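Local structure of Exo-alpha-sialidase (Clostridium perfringens, 2VO8) at residues T8-I14 / H127-S133. The protein is a family 33 exo-alpha-sialidase, represented here by its cohesin module, which probably binds dockerin modules tightly to assemble toxin complexes. Residues are numbered along the deposited sequence; the frame is centred on the assembly and turned at random.
Sequences TVGNSTI and HDLELSS
Three backbone hydrogen bonds join V9 to D128, G10 to E130 and S12 to E130. V9 N donates to D128 O at 2.9 Å. E130 N gives its hydrogen to G10 O, and S12 N donates to E130 O at 3.0 Å. E130 thus uses its N toward G10 and its O toward S12. The two bonds straddle N11, the pattern of a parallel bridge between N11 and E130.

S12 and S132 add a hydroxyl chain. S132 OG donates to S12 OG at 2.8 Å, and S12 OG passes its own hydrogen to E130 O at 2.7 Å, on a lone pair. E130 O thus accepts from both N and OG of S12. With chi1 at 63°, S12 OG sits between its own backbone N and carbonyl carbon, which brings it to this same acceptor. The I14 CG2 methyl packs against the S132 hydroxyl, 3.5 Å from OG. Water 1 is hydrogen-bonded to S12 O and L131 O, bridging the two segments where the 126-139 strand is interrupted.

The fold is the cohesin beta-sandwich. Here the N-terminal strand 10-15 runs parallel to the C-terminal strand 126-139, so the two ends of the module pair within one sheet. Strand 26-33 pairs with 10-15, and strand 107-121 pairs with 126-139, both antiparallel.

N11 and E130 form a polar pair. Their side chains run side by side, pointing the same way, with amide and carboxylate planes 72° apart.

Apolar contacts cluster at the start of both segments. Both methyls of V9 rest on H127 CB, with CG2 at 3.6 Å, and the two side chains cross at about a right angle. L129 CD2 packs on G10 C at 3.7 Å, beside the backbone. L35 touches both V9 and L129. T8 CG2 meets D128 CB at 3.9 Å.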
loop_
_atom_site.group_PDB
_atom_site.type_symbol
_atom_site.label_atom_id
_atom_site.label_comp_id
_atom_site.label_asym_id
_atom_site.label_seq_id
_atom_site.Cartn_x
_atom_site.Cartn_y
_atom_site.Cartn_z
ATOM N N THR A 8 -2.782 16.592 -7.938
ATOM C CA THR A 8 -2.390 15.158 -7.993
ATOM C C THR A 8 -2.253 14.635 -9.423
ATOM O O THR A 8 -2.828 15.194 -10.352
ATOM C CB THR A 8 -3.439 14.238 -7.279
ATOM O OG1 THR A 8 -4.722 14.319 -7.951
ATOM C CG2 THR A 8 -3.563 14.615 -5.813
ATOM N N VAL A 9 -1.486 13.562 -9.594
ATOM C CA VAL A 9 -1.196 13.007 -10.903
ATOM C C VAL A 9 -1.863 11.650 -11.141
ATOM O O VAL A 9 -1.827 11.099 -12.239
ATOM C CB VAL A 9 0.359 12.983 -11.154
ATOM C CG1 VAL A 9 0.971 14.430 -11.080
ATOM C CG2 VAL A 9 1.094 12.069 -10.197
ATOM N N GLY A 10 -2.522 11.106 -10.112
ATOM C CA GLY A 10 -3.145 9.811 -10.251
ATOM C C GLY A 10 -3.744 9.410 -8.913
ATOM O O GLY A 10 -3.736 10.206 -7.993
ATOM N N ASN A 11 -4.256 8.192 -8.855
ATOM C CA ASN A 11 -4.821 7.626 -7.631
ATOM C C ASN A 11 -3.972 6.507 -7.019
ATOM O O ASN A 11 -3.497 5.630 -7.739
ATOM C CB ASN A 11 -6.171 7.032 -7.925
ATOM C CG ASN A 11 -7.160 8.068 -8.508
ATOM O OD1 ASN A 11 -7.906 7.769 -9.450
ATOM N ND2 ASN A 11 -7.152 9.250 -7.949
ATOM N N SER A 12 -3.892 6.499 -5.694
ATOM C CA SER A 12 -3.399 5.280 -4.983
ATOM C C SER A 12 -4.529 4.253 -4.956
ATOM O O SER A 12 -5.701 4.628 -5.007
ATOM C CB SER A 12 -2.900 5.614 -3.577
ATOM O OG SER A 12 -3.907 6.124 -2.724
ATOM N N THR A 13 -4.196 2.970 -4.838
ATOM C CA THR A 13 -5.155 1.892 -4.746
ATOM C C THR A 13 -4.790 1.024 -3.576
ATOM O O THR A 13 -3.613 0.867 -3.276
ATOM C CB THR A 13 -5.214 1.028 -6.019
ATOM O OG1 THR A 13 -3.931 0.412 -6.275
ATOM C CG2 THR A 13 -5.658 1.870 -7.239
ATOM N N ILE A 14 -5.810 0.550 -2.868
ATOM C CA ILE A 14 -5.626 -0.529 -1.874
ATOM C C ILE A 14 -6.752 -1.540 -2.070
ATOM O O ILE A 14 -7.917 -1.160 -2.072
ATOM C CB ILE A 14 -5.502 0.025 -0.425
ATOM C CG1 ILE A 14 -5.544 -1.114 0.623
ATOM C CG2 ILE A 14 -6.510 1.118 -0.081
ATOM C CD1 ILE A 14 -5.031 -0.633 2.037
ATOM N N HIS A 127 5.519 13.832 -7.020
ATOM C CA HIS A 127 4.163 14.243 -7.364
ATOM C C HIS A 127 3.142 13.508 -6.492
ATOM O O HIS A 127 3.309 12.329 -6.183
ATOM C CB HIS A 127 3.869 13.873 -8.795
ATOM C CG HIS A 127 4.726 14.588 -9.781
ATOM N ND1 HIS A 127 5.911 14.060 -10.240
ATOM C CD2 HIS A 127 4.571 15.780 -10.400
ATOM C CE1 HIS A 127 6.457 14.912 -11.096
ATOM N NE2 HIS A 127 5.656 15.955 -11.227
ATOM N N ASP A 128 2.067 14.198 -6.128
ATOM C CA ASP A 128 1.050 13.581 -5.261
ATOM C C ASP A 128 0.118 12.640 -5.975
ATOM O O ASP A 128 -0.235 12.832 -7.126
ATOM C CB ASP A 128 0.192 14.644 -4.589
ATOM C CG ASP A 128 0.955 15.546 -3.684
ATOM O OD1 ASP A 128 2.041 15.179 -3.174
ATOM O OD2 ASP A 128 0.395 16.645 -3.425
ATOM N N LEU A 129 -0.343 11.624 -5.235
ATOM C CA LEU A 129 -1.427 10.753 -5.690
ATOM C C LEU A 129 -2.596 11.043 -4.721
ATOM O O LEU A 129 -2.361 11.439 -3.612
ATOM C CB LEU A 129 -1.059 9.272 -5.566
ATOM C CG LEU A 129 0.043 8.662 -6.479
ATOM C CD1 LEU A 129 0.227 7.221 -6.108
ATOM C CD2 LEU A 129 -0.191 8.822 -7.988
ATOM N N GLU A 130 -3.810 10.809 -5.173
ATOM C CA GLU A 130 -4.970 10.809 -4.270
ATOM C C GLU A 130 -4.805 9.670 -3.257
ATOM O O GLU A 130 -4.355 8.585 -3.619
ATOM C CB GLU A 130 -6.236 10.609 -5.049
ATOM C CG GLU A 130 -6.682 11.868 -5.773
ATOM C CD GLU A 130 -8.136 11.820 -6.204
ATOM O OE1 GLU A 130 -8.954 11.081 -5.591
ATOM O OE2 GLU A 130 -8.461 12.511 -7.208
ATOM N N LEU A 131 -5.182 9.955 -2.013
ATOM C CA LEU A 131 -5.123 8.974 -0.939
ATOM C C LEU A 131 -6.232 7.918 -1.058
ATOM O O LEU A 131 -7.150 8.013 -1.852
ATOM C CB LEU A 131 -5.139 9.693 0.419
ATOM C CG LEU A 131 -4.072 10.776 0.603
ATOM C CD1 LEU A 131 -4.110 11.458 1.992
ATOM C CD2 LEU A 131 -2.672 10.179 0.303
ATOM N N SER A 132 -6.128 6.856 -0.267
ATOM C CA SER A 132 -7.130 5.808 -0.323
ATOM C C SER A 132 -7.137 5.032 1.021
ATOM O O SER A 132 -6.156 5.064 1.758
ATOM C CB SER A 132 -6.928 4.868 -1.510
ATOM O OG SER A 132 -5.625 4.257 -1.476
ATOM N N SER A 133 -8.249 4.358 1.291
ATOM C CA SER A 133 -8.322 3.391 2.395
ATOM C C SER A 133 -9.330 2.333 2.074
ATOM O O SER A 133 -10.096 2.460 1.134
ATOM C CB SER A 133 -8.641 4.061 3.738
ATOM O OG SER A 133 -9.968 4.556 3.744
HETATM O O HOH W 1 -6.894 7.263 -4.614
#